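Local coordinates for protein MFP2b (PDB 2BJR) that enhances the polymerisation of major sperm protein (MSP) that drives the amoeboid movement of Ascaris sperm, at residues N41-H46 against F60-S65; G115-I120 against L131-N136; V188-N193 against E277-F282; I301-D306 against L357-K362. All blocks are in the same frame, centred on the assembly; numbering follows the deposited sequence.

Overall arrangement
The four contacts of this mostly beta chain fall into two pairs and come in series along the sequence, each closing before the next opens. Contacts 1 and 2, on the hairpins 43-52/55-62 and 117-122/130-135, have centres 10 Å apart and join two antiparallel sheets, with H46 ND1 and S117 OG 2.7 Å apart in a probable hydrogen bond. Contact 3 ties the loops leading into strands 194-199 and 282-288, and contact 4 pairs strands 300-302 and 355-361; their centres are 13 Å apart, and they meet where R359 NH1 lies 2.8 Å from T191 O. Contacts of different pairs do not touch, their nearest atoms being about 15 to 21 Å apart.

Contact 1 (N41-H46 against F60-S65); sequences NGRPMH and FPYNKS
M45, present as selenomethionine, packs on Y62 and against the carbonyl of P61. With CG set between its backbone N and carbonyl carbon (chi1 61°) and the chain bent at chi3, SE passes 3.5 Å from P61 O while CE comes to 3.9 Å from Y62 CD1. SE lies obliquely to the tyrosine ring, 5.1 Å from its centroid, in a Met-aromatic contact. Further along the strand, F60 lies against the backbone of the facing strand, its CE2 3.7 Å from M45 O and its CD2 close to H46 C.

The polar part runs through R43 and a water. R43 NH1 reaches the edge of the Y62 ring at CE1, 3.9 Å away and near the ring plane; since guanidinium and ring meet at their edges, this is no face-on cation-pi stack. Water 1 bridges the segments, donating to P61 O at 2.7 Å and accepting a weak bond from R43 NH2, which has a further weak partner in Y133 OH. No direct hydrogen bond crosses the gap.

Beyond Y62 the chain reverses through a type I' turn, with Y62 N bonded to S65 O and S65 N to Y62 O. The contact thus shows the splayed end of the antiparallel hairpin 43-52/55-62, where the strands have drifted too far apart to pair (axes 7.4 Å apart at closest) and side chains and a water fill in between, beside a tight beta turn leading to strand 65-67.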
# COMPACT_ATOMS: atom_id res chain seq x y z
N ASN A 41 -14.30 11.48 23.98
CA ASN A 41 -15.12 12.51 24.62
C ASN A 41 -15.40 13.68 23.64
O ASN A 41 -15.23 14.82 23.98
CB ASN A 41 -14.40 13.03 25.89
CG ASN A 41 -14.16 11.90 26.99
OD1 ASN A 41 -15.01 11.03 27.24
ND2 ASN A 41 -12.98 11.94 27.62
N GLY A 42 -15.76 13.36 22.39
CA GLY A 42 -16.07 14.34 21.37
C GLY A 42 -14.86 15.02 20.74
O GLY A 42 -15.05 15.88 19.88
N ARG A 43 -13.63 14.68 21.14
CA ARG A 43 -12.46 15.37 20.61
C ARG A 43 -11.77 14.44 19.58
O ARG A 43 -11.40 13.32 19.91
CB ARG A 43 -11.50 15.71 21.75
CG ARG A 43 -10.19 16.35 21.31
CD ARG A 43 -9.26 16.89 22.45
NE ARG A 43 -7.88 16.40 22.25
CZ ARG A 43 -7.44 15.18 22.61
NH1 ARG A 43 -8.25 14.32 23.20
NH2 ARG A 43 -6.19 14.82 22.37
N PRO A 44 -11.60 14.90 18.35
CA PRO A 44 -10.98 14.10 17.29
C PRO A 44 -9.46 14.08 17.46
O PRO A 44 -8.84 15.08 17.81
CB PRO A 44 -11.37 14.87 15.99
CG PRO A 44 -11.53 16.30 16.42
CD PRO A 44 -12.03 16.22 17.84
N MSE A 45 -8.87 12.94 17.16
CA MSE A 45 -7.45 12.90 16.92
C MSE A 45 -7.08 11.93 15.82
O MSE A 45 -7.66 10.87 15.74
CB MSE A 45 -6.74 12.52 18.21
CG MSE A 45 -7.12 11.23 18.70
SE MSE A 45 -6.60 11.09 20.70
CE MSE A 45 -8.37 11.77 21.40
N HIS A 46 -6.06 12.28 15.04
CA HIS A 46 -5.63 11.39 13.95
C HIS A 46 -4.54 10.41 14.38
O HIS A 46 -3.84 10.66 15.38
CB HIS A 46 -5.25 12.23 12.73
CG HIS A 46 -6.42 12.93 12.13
ND1 HIS A 46 -6.69 14.25 12.38
CD2 HIS A 46 -7.37 12.50 11.26
CE1 HIS A 46 -7.80 14.60 11.75
NE2 HIS A 46 -8.23 13.57 11.05
N PHE A 60 -3.09 5.13 18.07
CA PHE A 60 -3.36 6.54 18.30
C PHE A 60 -2.61 6.95 19.58
O PHE A 60 -2.50 6.14 20.49
CB PHE A 60 -4.86 6.82 18.49
CG PHE A 60 -5.70 6.55 17.28
CD1 PHE A 60 -6.10 5.28 17.00
CD2 PHE A 60 -5.97 7.56 16.36
CE1 PHE A 60 -6.82 5.00 15.88
CE2 PHE A 60 -6.72 7.30 15.24
CZ PHE A 60 -7.12 6.03 14.99
N PRO A 61 -2.07 8.16 19.62
CA PRO A 61 -1.47 8.72 20.82
C PRO A 61 -2.49 9.44 21.71
O PRO A 61 -3.19 10.35 21.28
CB PRO A 61 -0.46 9.72 20.27
CG PRO A 61 -0.93 10.07 18.91
CD PRO A 61 -1.90 9.06 18.47
N TYR A 62 -2.59 9.01 22.94
CA TYR A 62 -3.51 9.61 23.91
C TYR A 62 -3.03 9.34 25.33
O TYR A 62 -2.64 8.23 25.63
CB TYR A 62 -4.87 9.01 23.74
CG TYR A 62 -5.90 9.52 24.71
CD1 TYR A 62 -6.36 10.83 24.64
CD2 TYR A 62 -6.38 8.69 25.73
CE1 TYR A 62 -7.32 11.31 25.57
CE2 TYR A 62 -7.31 9.15 26.66
CZ TYR A 62 -7.77 10.46 26.57
OH TYR A 62 -8.72 10.87 27.48
N ASN A 63 -3.18 10.32 26.22
CA ASN A 63 -2.84 10.12 27.65
C ASN A 63 -1.38 9.61 27.67
O ASN A 63 -1.06 8.68 28.44
CB ASN A 63 -3.84 9.13 28.28
CG ASN A 63 -3.76 9.02 29.83
OD1 ASN A 63 -3.15 9.84 30.53
ND2 ASN A 63 -4.42 7.98 30.36
N LYS A 64 -0.53 10.21 26.80
CA LYS A 64 0.87 9.81 26.65
C LYS A 64 1.09 8.28 26.45
O LYS A 64 2.16 7.75 26.75
CB LYS A 64 1.66 10.28 27.88
CG LYS A 64 3.11 10.45 27.63
CD LYS A 64 3.85 11.25 28.74
CE LYS A 64 5.08 11.96 28.13
NZ LYS A 64 4.75 13.25 27.36
N SER A 65 0.11 7.59 25.91
CA SER A 65 0.20 6.17 25.73
C SER A 65 -0.14 5.86 24.30
O SER A 65 -0.76 6.67 23.62
CB SER A 65 -0.78 5.46 26.66
OG SER A 65 -0.39 5.74 28.01
O HOH W 1 -3.50 12.90 22.21

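Contact 2 (G115-I120 against L131-N136); sequences GDSFPI and LGYADN
F118 lays one face of its ring over the methyl of A134, the CB standing 3.4 Å above the ring plane and displaced toward the rim, a CH-pi contact. A chi1 of 53° folds the ring back across the neighbouring strand. On the same face of the sheet I120 presses its CG2 onto the backbone of the partner, 3.6 Å from Y133 C.

These side chains sit on a regular antiparallel pairing. F118 and A134 exchange two backbone hydrogen bonds, as do I120 and G132, and N136 N extends the series by donating to D116 O at 2.7 Å. The bond from I120 N departs from the rest, since it meets G132 O 49° out of the carbonyl plane. L131 curls CD1 to 3.5 Å from I120 O. On the face opposite F118, S117 OG, already engaged by H46, touches Y133 CD1 at 3.4 Å. At the loop end D116 and N136 cross at about a right angle, and D116 OD2 makes a salt bridge to K137.

Strand 117-122 is an outermost strand of a four-stranded sheet, and 130-135 lies between it and 140-145. P119 and L131 reach V35 of strand 34-40, Y133 reaches M45 of strand 43-52, and I120 touches A141 and F143 of strand 140-145.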
# COMPACT_ATOMS: atom_id res chain seq x y z
N GLY A 115 -11.67 19.20 13.37
CA GLY A 115 -11.52 20.07 14.53
C GLY A 115 -10.12 20.65 14.55
O GLY A 115 -9.62 21.18 13.56
N ASP A 116 -9.42 20.47 15.64
CA ASP A 116 -8.08 21.03 15.71
C ASP A 116 -6.98 20.00 15.33
O ASP A 116 -5.82 20.32 15.41
CB ASP A 116 -7.78 21.54 17.12
CG ASP A 116 -8.40 22.93 17.40
OD1 ASP A 116 -8.62 23.74 16.48
OD2 ASP A 116 -8.59 23.29 18.56
N SER A 117 -7.36 18.82 14.89
CA SER A 117 -6.38 17.77 14.61
C SER A 117 -6.22 17.65 13.10
O SER A 117 -7.21 17.68 12.34
CB SER A 117 -6.83 16.47 15.20
OG SER A 117 -6.08 15.36 14.74
N PHE A 118 -4.97 17.52 12.66
CA PHE A 118 -4.75 17.10 11.29
C PHE A 118 -3.66 16.05 11.18
O PHE A 118 -2.70 16.06 11.95
CB PHE A 118 -4.42 18.24 10.41
CG PHE A 118 -3.33 19.09 10.86
CD1 PHE A 118 -2.07 19.01 10.28
CD2 PHE A 118 -3.57 20.10 11.78
CE1 PHE A 118 -1.05 19.88 10.67
CE2 PHE A 118 -2.55 20.95 12.18
CZ PHE A 118 -1.31 20.86 11.63
N PRO A 119 -3.83 15.14 10.24
CA PRO A 119 -2.77 14.14 10.01
C PRO A 119 -1.44 14.76 9.65
O PRO A 119 -1.41 15.78 8.92
CB PRO A 119 -3.33 13.31 8.87
CG PRO A 119 -4.81 13.52 8.93
CD PRO A 119 -5.00 14.93 9.37
N ILE A 120 -0.35 14.16 10.13
CA ILE A 120 0.99 14.59 9.78
C ILE A 120 1.88 13.34 9.64
O ILE A 120 1.87 12.44 10.49
CB ILE A 120 1.52 15.63 10.77
CG1 ILE A 120 2.84 16.21 10.29
CG2 ILE A 120 1.63 15.10 12.19
CD1 ILE A 120 3.22 17.49 11.08
N LEU A 131 2.92 8.04 10.83
CA LEU A 131 1.82 8.95 10.66
C LEU A 131 1.25 9.23 12.04
O LEU A 131 0.99 8.30 12.83
CB LEU A 131 0.81 8.30 9.70
CG LEU A 131 -0.38 9.09 9.27
CD1 LEU A 131 -0.04 10.31 8.41
CD2 LEU A 131 -1.34 8.11 8.59
N GLY A 132 1.08 10.50 12.35
CA GLY A 132 0.51 10.94 13.62
C GLY A 132 -0.45 12.11 13.43
O GLY A 132 -1.00 12.28 12.34
N TYR A 133 -0.59 12.95 14.44
CA TYR A 133 -1.42 14.16 14.32
C TYR A 133 -0.78 15.34 14.92
O TYR A 133 -0.02 15.23 15.88
CB TYR A 133 -2.83 13.98 14.87
CG TYR A 133 -3.01 14.19 16.37
CD1 TYR A 133 -3.43 15.42 16.87
CD2 TYR A 133 -2.69 13.18 17.27
CE1 TYR A 133 -3.58 15.64 18.26
CE2 TYR A 133 -2.83 13.41 18.68
CZ TYR A 133 -3.29 14.64 19.14
OH TYR A 133 -3.43 14.84 20.50
N ALA A 134 -1.10 16.48 14.32
CA ALA A 134 -0.68 17.77 14.83
C ALA A 134 -1.92 18.49 15.38
O ALA A 134 -3.02 18.37 14.85
CB ALA A 134 -0.02 18.56 13.79
N ASP A 135 -1.71 19.21 16.47
CA ASP A 135 -2.78 19.99 17.12
C ASP A 135 -2.64 21.41 16.65
O ASP A 135 -1.59 22.05 16.80
CB ASP A 135 -2.66 19.90 18.62
CG ASP A 135 -3.78 20.65 19.34
OD1 ASP A 135 -3.78 21.88 19.35
OD2 ASP A 135 -4.67 20.08 19.92
N ASN A 136 -3.71 21.92 16.06
CA ASN A 136 -3.73 23.26 15.55
C ASN A 136 -3.46 24.35 16.59
O ASN A 136 -2.91 25.36 16.27
CB ASN A 136 -5.10 23.56 14.95
CG ASN A 136 -5.11 24.81 14.20
OD1 ASN A 136 -4.19 25.05 13.39
ND2 ASN A 136 -6.08 25.66 14.47

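Contact 3 (V188-N193 against E277-F282); sequences VRVTLN and EAIRGF
V190 and R280 face each other in an isolated beta bridge between two irregular loops, their CA atoms 4.8 Å apart. The pairing uses both polar atoms of V190: its N donates almost straight to I279 O at 2.9 Å, and its O receives G281 N at 2.7 Å through a more bent bond (135° at the hydrogen). The backbones therefore grip one another outside any regular strand pairing. G281 has no side chain, and its CA comes close to R189 CB.

The F282 ring packs against the 190-193 backbone. Its CE2 lies 3.4 Å from V190 O, and its CZ edge meets L192 O. N193 sets its amide nearly perpendicular to the ring (planes 80° apart), with ND2 close to CE1; that nitrogen is hydrogen-bonded to Y284 OH. R359 adds a cation-pi contact to the same ring. Elsewhere V190 CG2 packs loosely on I279 CG1, and the I279 side chain is about 9 Å from that of the zinc ligand C174.

A charged cluster lies beside the bridge. R280 NH1 is hydrogen-bonded to L275 O and NH2 forms a salt bridge with D283; E277 OE2, 3.6 Å from R280 NH2, attracts by charge alone and also pairs with K362. R189 brings CD to 3.3 Å from R280 O, and the bend at chi3 (-67°) then turns the guanidinium, whose NH1 holds water 2 in its plane at 2.9 Å; this water donates to E277 O.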
# COMPACT_ATOMS: atom_id res chain seq x y z
N VAL A 188 6.27 14.34 -13.82
CA VAL A 188 7.30 13.43 -13.39
C VAL A 188 6.69 12.05 -13.58
O VAL A 188 5.56 11.81 -13.15
CB VAL A 188 7.66 13.65 -11.89
CG1 VAL A 188 8.78 12.71 -11.47
CG2 VAL A 188 8.06 15.15 -11.63
N ARG A 189 7.39 11.14 -14.25
CA ARG A 189 6.87 9.77 -14.35
C ARG A 189 6.93 9.05 -12.99
O ARG A 189 7.81 9.32 -12.16
CB ARG A 189 7.57 8.98 -15.46
CG ARG A 189 7.17 9.44 -16.85
CD ARG A 189 7.75 8.66 -18.02
NE ARG A 189 9.19 8.82 -18.14
CZ ARG A 189 9.95 8.25 -19.10
NH1 ARG A 189 9.38 7.49 -20.04
NH2 ARG A 189 11.26 8.47 -19.13
N VAL A 190 5.99 8.13 -12.81
CA VAL A 190 5.79 7.42 -11.56
C VAL A 190 6.91 6.42 -11.36
O VAL A 190 7.22 5.65 -12.26
CB VAL A 190 4.46 6.65 -11.59
CG1 VAL A 190 4.29 5.86 -10.32
CG2 VAL A 190 3.26 7.59 -11.81
N THR A 191 7.52 6.41 -10.19
CA THR A 191 8.58 5.43 -9.89
C THR A 191 8.26 4.49 -8.73
O THR A 191 9.03 3.59 -8.43
CB THR A 191 9.88 6.17 -9.61
OG1 THR A 191 9.67 7.14 -8.58
CG2 THR A 191 10.34 6.94 -10.84
N LEU A 192 7.11 4.70 -8.09
CA LEU A 192 6.63 3.76 -7.08
C LEU A 192 5.70 2.72 -7.68
O LEU A 192 4.87 3.04 -8.48
CB LEU A 192 5.88 4.53 -6.02
CG LEU A 192 6.74 5.62 -5.37
CD1 LEU A 192 6.00 6.15 -4.15
CD2 LEU A 192 8.13 5.17 -4.95
N ASN A 193 5.84 1.47 -7.29
CA ASN A 193 4.91 0.42 -7.69
C ASN A 193 3.53 0.84 -7.26
O ASN A 193 3.34 1.34 -6.14
CB ASN A 193 5.25 -0.89 -7.02
CG ASN A 193 6.61 -1.43 -7.42
OD1 ASN A 193 7.47 -1.69 -6.55
ND2 ASN A 193 6.81 -1.64 -8.73
N GLU A 277 1.54 3.08 -19.96
CA GLU A 277 2.96 3.24 -20.27
C GLU A 277 3.40 4.71 -20.23
O GLU A 277 4.51 5.03 -19.78
CB GLU A 277 3.34 2.64 -21.63
CG GLU A 277 4.86 2.64 -21.86
CD GLU A 277 5.33 1.57 -22.84
OE1 GLU A 277 4.56 1.25 -23.76
OE2 GLU A 277 6.49 1.05 -22.70
N ALA A 278 2.51 5.60 -20.66
CA ALA A 278 2.83 7.01 -20.76
C ALA A 278 3.13 7.68 -19.42
O ALA A 278 3.83 8.68 -19.39
CB ALA A 278 1.70 7.76 -21.46
N ILE A 279 2.64 7.15 -18.30
CA ILE A 279 2.91 7.80 -17.01
C ILE A 279 3.93 7.08 -16.13
O ILE A 279 4.40 7.65 -15.15
CB ILE A 279 1.61 8.03 -16.20
CG1 ILE A 279 1.12 6.73 -15.57
CG2 ILE A 279 0.52 8.76 -17.05
CD1 ILE A 279 -0.13 6.97 -14.71
N ARG A 280 4.31 5.86 -16.50
CA ARG A 280 5.18 5.07 -15.65
C ARG A 280 6.65 5.29 -15.96
O ARG A 280 7.02 5.53 -17.12
CB ARG A 280 4.85 3.60 -15.74
CG ARG A 280 5.14 2.93 -17.02
CD ARG A 280 4.53 1.55 -17.09
NE ARG A 280 5.02 0.77 -18.24
CZ ARG A 280 4.26 0.05 -19.05
NH1 ARG A 280 2.95 -0.03 -18.88
NH2 ARG A 280 4.82 -0.62 -20.04
N GLY A 281 7.48 5.17 -14.94
CA GLY A 281 8.89 5.41 -15.07
C GLY A 281 9.68 4.12 -15.12
O GLY A 281 10.87 4.15 -14.99
N PHE A 282 8.99 2.99 -15.24
CA PHE A 282 9.60 1.67 -15.22
C PHE A 282 8.71 0.65 -15.93
O PHE A 282 7.49 0.88 -16.07
CB PHE A 282 9.86 1.24 -13.76
CG PHE A 282 8.62 1.20 -12.93
CD1 PHE A 282 7.84 0.06 -12.87
CD2 PHE A 282 8.20 2.34 -12.25
CE1 PHE A 282 6.65 0.05 -12.12
CE2 PHE A 282 7.03 2.33 -11.50
CZ PHE A 282 6.26 1.19 -11.45
O HOH W 2 6.66 6.52 -20.40

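Contact 4 (I301-D306 against L357-K362); sequences IPVHVD and LCRKAK
I301 and R359 form an antiparallel hydrogen-bonded pair, I301 N to R359 O at 2.8 Å and R359 N to I301 O at 2.9 Å, and V303 N continues the pairing to L357 O. In between, P302 stands opposite C358 as a non-hydrogen-bonded pair with the CA atoms only 3.9 Å apart.

C358 packs by its sulfur, SG lying 3.8 Å from P302 CA; its CB sits just beside I301 O. V303 and L357 meet through their branches, CG2 to CD2 at 3.8 Å. R359 starts from a chi1 of 55°, which brings CG to 3.8 Å from I301 O, and then runs extended to its guanidinium. There NE holds water 3 in the plane of the group at 2.9 Å, and the water donates to P302 O, tying the arginine to the opposite backbone. NH1 is hydrogen-bonded to T191 O, and NH2 forms a salt bridge with D368. H304 ND1 donates to the syn side of D306 OD1, 20° out of the carboxylate plane, while its NE2 bonds D368 O.

What results is a short antiparallel pairing in the last sheet of the chain: strand 300-302 runs along 355-361, which also pairs with 282-288 and 313-319, a buried junction in the second cytosolic motility protein domain.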
# COMPACT_ATOMS: atom_id res chain seq x y z
N ILE A 301 15.51 -4.87 -11.30
CA ILE A 301 15.51 -4.94 -9.86
C ILE A 301 14.24 -5.72 -9.48
O ILE A 301 13.18 -5.38 -9.96
CB ILE A 301 15.46 -3.52 -9.26
CG1 ILE A 301 16.62 -2.65 -9.78
CG2 ILE A 301 15.54 -3.55 -7.77
CD1 ILE A 301 16.77 -1.31 -9.00
N PRO A 302 14.33 -6.73 -8.63
CA PRO A 302 13.08 -7.36 -8.17
C PRO A 302 12.13 -6.34 -7.53
O PRO A 302 12.53 -5.38 -6.89
CB PRO A 302 13.56 -8.38 -7.12
CG PRO A 302 14.98 -8.65 -7.47
CD PRO A 302 15.53 -7.32 -8.00
N VAL A 303 10.83 -6.58 -7.70
CA VAL A 303 9.81 -5.88 -6.95
C VAL A 303 9.97 -6.40 -5.54
O VAL A 303 10.11 -7.58 -5.36
CB VAL A 303 8.42 -6.18 -7.53
CG1 VAL A 303 7.33 -5.77 -6.61
CG2 VAL A 303 8.30 -5.49 -8.86
N HIS A 304 10.02 -5.52 -4.53
CA HIS A 304 10.21 -5.97 -3.17
C HIS A 304 9.44 -5.13 -2.18
O HIS A 304 9.29 -3.92 -2.37
CB HIS A 304 11.69 -5.96 -2.75
CG HIS A 304 12.37 -4.63 -2.93
ND1 HIS A 304 12.67 -3.79 -1.87
CD2 HIS A 304 12.81 -4.00 -4.04
CE1 HIS A 304 13.23 -2.68 -2.34
NE2 HIS A 304 13.35 -2.80 -3.66
N VAL A 305 8.95 -5.78 -1.14
CA VAL A 305 8.43 -5.08 0.03
C VAL A 305 9.33 -5.48 1.19
O VAL A 305 9.58 -6.66 1.42
CB VAL A 305 6.96 -5.43 0.28
CG1 VAL A 305 6.52 -4.92 1.66
CG2 VAL A 305 6.07 -4.80 -0.80
N ASP A 306 9.82 -4.49 1.92
CA ASP A 306 10.91 -4.70 2.85
C ASP A 306 10.44 -4.95 4.28
O ASP A 306 9.45 -4.42 4.73
CB ASP A 306 11.87 -3.52 2.82
CG ASP A 306 12.55 -3.35 1.48
OD1 ASP A 306 12.41 -4.22 0.58
OD2 ASP A 306 13.25 -2.36 1.25
N LEU A 357 9.46 -11.37 -10.38
CA LEU A 357 8.94 -10.15 -11.01
C LEU A 357 9.95 -9.03 -10.74
O LEU A 357 10.25 -8.74 -9.58
CB LEU A 357 7.55 -9.75 -10.46
CG LEU A 357 7.06 -8.42 -11.07
CD1 LEU A 357 6.85 -8.59 -12.59
CD2 LEU A 357 5.82 -7.92 -10.40
N CYS A 358 10.49 -8.45 -11.80
CA CYS A 358 11.42 -7.35 -11.74
C CYS A 358 10.89 -6.18 -12.53
O CYS A 358 9.89 -6.28 -13.27
CB CYS A 358 12.77 -7.74 -12.33
SG CYS A 358 13.55 -9.15 -11.50
N ARG A 359 11.54 -5.04 -12.28
CA ARG A 359 11.28 -3.84 -13.01
C ARG A 359 12.60 -3.13 -13.33
O ARG A 359 13.60 -3.29 -12.65
CB ARG A 359 10.36 -2.89 -12.24
CG ARG A 359 10.81 -2.51 -10.88
CD ARG A 359 9.87 -1.53 -10.20
NE ARG A 359 10.38 -1.05 -8.94
CZ ARG A 359 10.00 0.09 -8.38
NH1 ARG A 359 9.00 0.81 -8.90
NH2 ARG A 359 10.62 0.49 -7.31
N LYS A 360 12.54 -2.32 -14.38
CA LYS A 360 13.71 -1.62 -14.91
C LYS A 360 13.29 -0.20 -15.18
O LYS A 360 12.32 0.02 -15.91
CB LYS A 360 14.14 -2.23 -16.25
CG LYS A 360 15.31 -1.42 -16.91
CD LYS A 360 16.10 -2.28 -17.93
CE LYS A 360 17.34 -1.48 -18.50
NZ LYS A 360 18.47 -2.38 -18.97
N ALA A 361 14.07 0.73 -14.68
CA ALA A 361 13.81 2.13 -14.88
C ALA A 361 13.95 2.50 -16.36
O ALA A 361 14.88 2.05 -17.05
CB ALA A 361 14.76 2.96 -14.09
N LYS A 362 13.03 3.33 -16.80
CA LYS A 362 13.11 3.99 -18.09
C LYS A 362 14.18 5.09 -18.07
O LYS A 362 14.55 5.64 -17.01
CB LYS A 362 11.76 4.59 -18.46
CG LYS A 362 10.71 3.57 -18.86
CD LYS A 362 9.41 4.23 -19.36
CE LYS A 362 8.28 3.23 -19.66
NZ LYS A 362 8.58 2.31 -20.83
O HOH W 3 12.17 -2.69 -7.39